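Local atomic coordinates of protein-glutamate methylesterase/protein-glutamine glutaminase (Thermotoga maritima, PDB entry 3SFT), a protein that probably removes methyl groups from methylated glutamate residues of chemoreceptors and deamidates specific glutamines in them, as part of a chemotaxis signalling system. Residues A[24-30]-A[185-190]; A[5-11]-A[119-123]. One frame throughout, in Å; residues are numbered along the deposited sequence.

Contact 1 of 2, residues A[24-30]-A[185-190]; sequences MIIPNLP and IPEKLI
The pyrrolidine ring of P186 overlaps the backbone at the start of segment 24-30 and fits against the side of I25. Its CG lies 3.4 Å from the CA of I25, and the same CG comes to 3.4 Å from M24 O, so ring carbon meets main chain directly. The two side chains cross at nearly a right angle: the CG2 branch of I25 passes P186 CG at 3.9 Å. I25 also sends its other branch past the beginning of the helix. With CG1 anti to the carbonyl carbon (chi1 -54°) and the chain extended beyond it, the I25 CD1 methyl reaches I185 CD1 at 4.1 Å.

Segment 24-30 belongs to the connection from helix 18-22 to strand 37-41, and P186 sits in the first turn of helix 185-192, close to the C-terminus of this modified doubly wound alpha/beta domain. Behind that helix lies the parallel sheet, where I185 and L189 both rest on I154 of strand 152-156.

Farther along, L29 and I190 run alongside each other, pointing opposite ways. The CD2 methyl of L29 is 3.9 Å from I190 CG1 and also 4.0 Å from P186 CB, so this one methyl touches two residues one helical turn apart. P186 O, beside this methyl, is already engaged in the helix, accepting from I190 N at 3.0 Å. I190 then extends to P30, its CD1 meeting the ring CD of P30 at 3.9 Å.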
loop_
_atom_site.group_PDB
_atom_site.type_symbol
_atom_site.label_atom_id
_atom_site.label_comp_id
_atom_site.label_asym_id
_atom_site.label_seq_id
_atom_site.Cartn_x
_atom_site.Cartn_y
_atom_site.Cartn_z
ATOM N N MET A 24 -10.842 5.705 -6.717
ATOM C CA MET A 24 -11.774 4.641 -7.083
ATOM C C MET A 24 -11.720 3.492 -6.075
ATOM O O MET A 24 -12.545 2.579 -6.126
ATOM C CB MET A 24 -11.428 4.079 -8.467
ATOM C CG MET A 24 -11.540 5.050 -9.628
ATOM S SD MET A 24 -11.222 4.222 -11.227
ATOM C CE MET A 24 -9.660 4.969 -11.685
ATOM N N ILE A 25 -10.762 3.546 -5.152
ATOM C CA ILE A 25 -10.582 2.481 -4.164
ATOM C C ILE A 25 -10.953 2.839 -2.726
ATOM O O ILE A 25 -11.919 2.312 -2.176
ATOM C CB ILE A 25 -9.120 1.963 -4.169
ATOM C CG1 ILE A 25 -8.704 1.550 -5.581
ATOM C CG2 ILE A 25 -8.971 0.779 -3.216
ATOM C CD1 ILE A 25 -7.251 1.140 -5.685
ATOM N N ILE A 26 -10.153 3.710 -2.119
ATOM C CA ILE A 26 -10.344 4.129 -0.733
ATOM C C ILE A 26 -11.748 4.624 -0.359
ATOM O O ILE A 26 -12.298 4.198 0.658
ATOM C CB ILE A 26 -9.269 5.165 -0.324
ATOM C CG1 ILE A 26 -7.875 4.592 -0.602
ATOM C CG2 ILE A 26 -9.408 5.548 1.155
ATOM C CD1 ILE A 26 -7.601 3.250 0.071
ATOM N N PRO A 27 -12.343 5.523 -1.167
ATOM C CA PRO A 27 -13.686 6.032 -0.861
ATOM C C PRO A 27 -14.776 4.961 -0.887
ATOM O O PRO A 27 -15.852 5.163 -0.333
ATOM C CB PRO A 27 -13.916 7.070 -1.965
ATOM C CG PRO A 27 -12.527 7.545 -2.284
ATOM C CD PRO A 27 -11.772 6.243 -2.319
ATOM N N ASN A 28 -14.489 3.821 -1.519
ATOM C CA ASN A 28 -15.459 2.736 -1.633
ATOM C C ASN A 28 -15.279 1.589 -0.636
ATOM O O ASN A 28 -15.697 0.457 -0.890
ATOM C CB ASN A 28 -15.484 2.210 -3.070
ATOM C CG ASN A 28 -15.779 3.307 -4.091
ATOM O OD1 ASN A 28 -15.134 3.387 -5.139
ATOM N ND2 ASN A 28 -16.746 4.166 -3.780
ATOM N N LEU A 29 -14.634 1.880 0.488
ATOM C CA LEU A 29 -14.425 0.887 1.536
ATOM C C LEU A 29 -15.220 1.323 2.765
ATOM O O LEU A 29 -15.282 2.511 3.084
ATOM C CB LEU A 29 -12.938 0.738 1.867
ATOM C CG LEU A 29 -12.087 0.086 0.770
ATOM C CD1 LEU A 29 -10.622 0.093 1.172
ATOM C CD2 LEU A 29 -12.558 -1.338 0.519
ATOM N N PRO A 30 -15.842 0.365 3.469
ATOM C CA PRO A 30 -16.639 0.666 4.661
ATOM C C PRO A 30 -15.817 1.173 5.838
ATOM O O PRO A 30 -14.640 0.845 5.972
ATOM C CB PRO A 30 -17.292 -0.682 4.972
ATOM C CG PRO A 30 -16.228 -1.662 4.553
ATOM C CD PRO A 30 -15.772 -1.090 3.231
ATOM N N ILE A 185 -11.104 -3.267 -7.385
ATOM C CA ILE A 185 -10.185 -3.575 -6.293
ATOM C C ILE A 185 -10.838 -3.513 -4.901
ATOM O O ILE A 185 -10.620 -4.404 -4.087
ATOM C CB ILE A 185 -8.903 -2.690 -6.369
ATOM C CG1 ILE A 185 -8.126 -3.025 -7.650
ATOM C CG2 ILE A 185 -8.017 -2.893 -5.139
ATOM C CD1 ILE A 185 -6.743 -2.385 -7.742
ATOM N N PRO A 186 -11.647 -2.471 -4.612
ATOM C CA PRO A 186 -12.304 -2.365 -3.299
ATOM C C PRO A 186 -13.168 -3.589 -3.014
ATOM O O PRO A 186 -13.197 -4.100 -1.894
ATOM C CB PRO A 186 -13.205 -1.141 -3.469
ATOM C CG PRO A 186 -12.487 -0.321 -4.437
ATOM C CD PRO A 186 -11.988 -1.307 -5.448
ATOM N N GLU A 187 -13.874 -4.043 -4.044
ATOM C CA GLU A 187 -14.766 -5.196 -3.940
ATOM C C GLU A 187 -13.980 -6.456 -3.631
ATOM O O GLU A 187 -14.396 -7.263 -2.802
ATOM C CB GLU A 187 -15.573 -5.361 -5.237
ATOM C CG GLU A 187 -16.289 -4.067 -5.657
ATOM C CD GLU A 187 -16.928 -4.122 -7.040
ATOM O OE1 GLU A 187 -17.752 -3.229 -7.330
ATOM O OE2 GLU A 187 -16.605 -5.030 -7.838
ATOM N N LYS A 188 -12.828 -6.607 -4.278
ATOM C CA LYS A 188 -11.981 -7.769 -4.055
ATOM C C LYS A 188 -11.417 -7.735 -2.635
ATOM O O LYS A 188 -11.374 -8.764 -1.959
ATOM C CB LYS A 188 -10.855 -7.818 -5.091
ATOM C CG LYS A 188 -9.900 -8.995 -4.941
ATOM C CD LYS A 188 -10.621 -10.340 -4.928
ATOM C CE LYS A 188 -11.301 -10.641 -6.252
ATOM N NZ LYS A 188 -11.909 -12.001 -6.243
ATOM N N LEU A 189 -11.009 -6.550 -2.179
ATOM C CA LEU A 189 -10.458 -6.394 -0.832
ATOM C C LEU A 189 -11.494 -6.779 0.220
ATOM O O LEU A 189 -11.181 -7.493 1.174
ATOM C CB LEU A 189 -9.969 -4.957 -0.590
ATOM C CG LEU A 189 -8.712 -4.524 -1.357
ATOM C CD1 LEU A 189 -8.347 -3.077 -1.015
ATOM C CD2 LEU A 189 -7.558 -5.469 -1.028
ATOM N N ILE A 190 -12.729 -6.326 0.021
ATOM C CA ILE A 190 -13.823 -6.622 0.939
ATOM C C ILE A 190 -14.069 -8.127 1.069
ATOM O O ILE A 190 -14.380 -8.609 2.158
ATOM C CB ILE A 190 -15.125 -5.882 0.519
ATOM C CG1 ILE A 190 -14.963 -4.383 0.775
ATOM C CG2 ILE A 190 -16.340 -6.415 1.300
ATOM C CD1 ILE A 190 -16.065 -3.542 0.192
#

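Contact 2 of 2, residues A[5-11]-A[119-123]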
loop_
_atom_site.group_PDB
_atom_site.type_symbol
_atom_site.label_atom_id
_atom_site.label_comp_id
_atom_site.label_asym_id
_atom_site.label_seq_id
_atom_site.Cartn_x
_atom_site.Cartn_y
_atom_site.Cartn_z
ATOM N N VAL A 5 0.164 -10.942 16.743
ATOM C CA VAL A 5 -0.572 -10.001 15.839
ATOM C C VAL A 5 -1.730 -10.727 15.164
ATOM O O VAL A 5 -1.577 -11.860 14.704
ATOM C CB VAL A 5 0.360 -9.420 14.748
ATOM C CG1 VAL A 5 -0.406 -8.444 13.860
ATOM C CG2 VAL A 5 1.559 -8.736 15.390
ATOM N N SER A 6 -2.886 -10.070 15.115
ATOM C CA SER A 6 -4.075 -10.648 14.497
ATOM C C SER A 6 -4.523 -9.873 13.255
ATOM O O SER A 6 -4.110 -8.731 13.033
ATOM C CB SER A 6 -5.227 -10.700 15.507
ATOM O OG SER A 6 -5.634 -9.396 15.898
ATOM N N GLY A 7 -5.381 -10.507 12.460
ATOM C CA GLY A 7 -5.902 -9.881 11.261
ATOM C C GLY A 7 -4.935 -9.731 10.100
ATOM O O GLY A 7 -3.767 -10.126 10.166
ATOM N N LYS A 8 -5.440 -9.132 9.032
ATOM C CA LYS A 8 -4.664 -8.909 7.826
ATOM C C LYS A 8 -4.235 -7.454 7.698
ATOM O O LYS A 8 -4.538 -6.626 8.560
ATOM C CB LYS A 8 -5.495 -9.314 6.608
ATOM C CG LYS A 8 -6.034 -10.730 6.700
ATOM C CD LYS A 8 -6.658 -11.193 5.403
ATOM C CE LYS A 8 -7.135 -12.633 5.530
ATOM N NZ LYS A 8 -7.592 -13.196 4.229
ATOM N N ILE A 9 -3.494 -7.163 6.634
ATOM C CA ILE A 9 -3.036 -5.811 6.347
ATOM C C ILE A 9 -2.993 -5.614 4.835
ATOM O O ILE A 9 -2.741 -6.552 4.076
ATOM C CB ILE A 9 -1.634 -5.523 6.946
ATOM C CG1 ILE A 9 -1.350 -4.017 6.904
ATOM C CG2 ILE A 9 -0.551 -6.309 6.198
ATOM C CD1 ILE A 9 -0.014 -3.630 7.493
ATOM N N VAL A 10 -3.302 -4.401 4.402
ATOM C CA VAL A 10 -3.276 -4.071 2.992
ATOM C C VAL A 10 -2.220 -2.991 2.784
ATOM O O VAL A 10 -2.246 -1.950 3.432
ATOM C CB VAL A 10 -4.649 -3.561 2.501
ATOM C CG1 VAL A 10 -4.590 -3.247 1.008
ATOM C CG2 VAL A 10 -5.729 -4.600 2.785
ATOM N N VAL A 11 -1.246 -3.283 1.935
ATOM C CA VAL A 11 -0.190 -2.337 1.631
ATOM C C VAL A 11 -0.324 -2.016 0.148
ATOM O O VAL A 11 -0.273 -2.910 -0.698
ATOM C CB VAL A 11 1.203 -2.926 1.932
ATOM C CG1 VAL A 11 2.289 -1.924 1.566
ATOM C CG2 VAL A 11 1.308 -3.307 3.406
ATOM N N ALA A 119 6.060 -5.488 6.264
ATOM C CA ALA A 119 4.701 -6.010 6.458
ATOM C C ALA A 119 4.602 -7.518 6.256
ATOM O O ALA A 119 4.005 -8.218 7.068
ATOM C CB ALA A 119 3.710 -5.297 5.549
ATOM N N ALA A 120 5.202 -8.012 5.177
ATOM C CA ALA A 120 5.181 -9.433 4.855
ATOM C C ALA A 120 5.802 -10.296 5.947
ATOM O O ALA A 120 5.270 -11.348 6.297
ATOM C CB ALA A 120 5.887 -9.676 3.536
ATOM N N GLU A 121 6.928 -9.845 6.484
ATOM C CA GLU A 121 7.626 -10.578 7.531
ATOM C C GLU A 121 6.782 -10.692 8.806
ATOM O O GLU A 121 6.863 -11.692 9.524
ATOM C CB GLU A 121 8.954 -9.890 7.826
ATOM C CG GLU A 121 10.055 -10.823 8.291
ATOM C CD GLU A 121 11.440 -10.186 8.194
ATOM O OE1 GLU A 121 11.694 -9.437 7.221
ATOM O OE2 GLU A 121 12.278 -10.440 9.090
ATOM N N ILE A 122 5.959 -9.678 9.066
ATOM C CA ILE A 122 5.100 -9.650 10.247
ATOM C C ILE A 122 3.774 -10.374 10.035
ATOM O O ILE A 122 3.411 -11.252 10.817
ATOM C CB ILE A 122 4.781 -8.197 10.681
ATOM C CG1 ILE A 122 6.061 -7.463 11.084
ATOM C CG2 ILE A 122 3.786 -8.195 11.835
ATOM C CD1 ILE A 122 5.834 -6.008 11.444
ATOM N N TYR A 123 3.048 -9.981 8.992
ATOM C CA TYR A 123 1.746 -10.565 8.692
ATOM C C TYR A 123 1.769 -11.865 7.887
ATOM O O TYR A 123 0.781 -12.598 7.863
ATOM C CB TYR A 123 0.859 -9.527 8.003
ATOM C CG TYR A 123 0.473 -8.367 8.898
ATOM C CD1 TYR A 123 -0.756 -8.349 9.558
ATOM C CD2 TYR A 123 1.334 -7.286 9.081
ATOM C CE1 TYR A 123 -1.118 -7.278 10.383
ATOM C CE2 TYR A 123 0.983 -6.216 9.899
ATOM C CZ TYR A 123 -0.240 -6.218 10.545
ATOM O OH TYR A 123 -0.582 -5.159 11.351
#
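Strand 9-11 and helix 119-123 run almost antiparallel, at 169° between their N-to-C directions, and their axes approach to 10.1 Å, a gap bridged by I9 and V11 from the strand and by A119 and Y123 from the helix. I9 lies across one face of the Y123 ring in a CH-pi contact, its CG2 3.7 Å from the ring centroid and 20° off the normal. The torsion behind this (chi1 -167°) leaves CG2 between backbone N and carbonyl carbon, while CD1 runs on to Y123 CE2 at 3.7 Å. At the ring's edge, near its plane, G7 O stands 3.5 Å from Y123 CD1, and V5 CG1 approaches Y123 CE1 obliquely at 3.7 Å. Replacing the Y123 ring by an alanine is likely to leave the I9 CG2 methyl without its aromatic face and to open a gap between I9, V5 and the helix. Deeper in, V11 CG2 meets A119 CB at 3.8 Å, small against small. This is the packing of a doubly wound alpha/beta fold, here in modified form: helix 112-123 runs back across the parallel sheet before the chain enters strand 127-131, which bonds to strand 9-14 through I9 and V11.

Overall arrangement
The two contacts are centred about 18 Å apart and involve opposite faces of the seven-stranded parallel sheet. In strand 9-14, I9 and V11 point to helix 112-123 in contact 2, whereas V10 between them faces the other way, where its CG1 meets CD2 of L189, from contact 1, at 4.2 Å. Along the chain the segments alternate: 5-11, 24-30, 119-123, then 185-190, so contact 1 ties the last helix to an early connection and contact 2 ties the first strand to a mid-chain helix. Both thus join distant parts of the sequence into one catalytic domain, whose predicted active-site residue D138 has its side chain about 9 Å from that of V11.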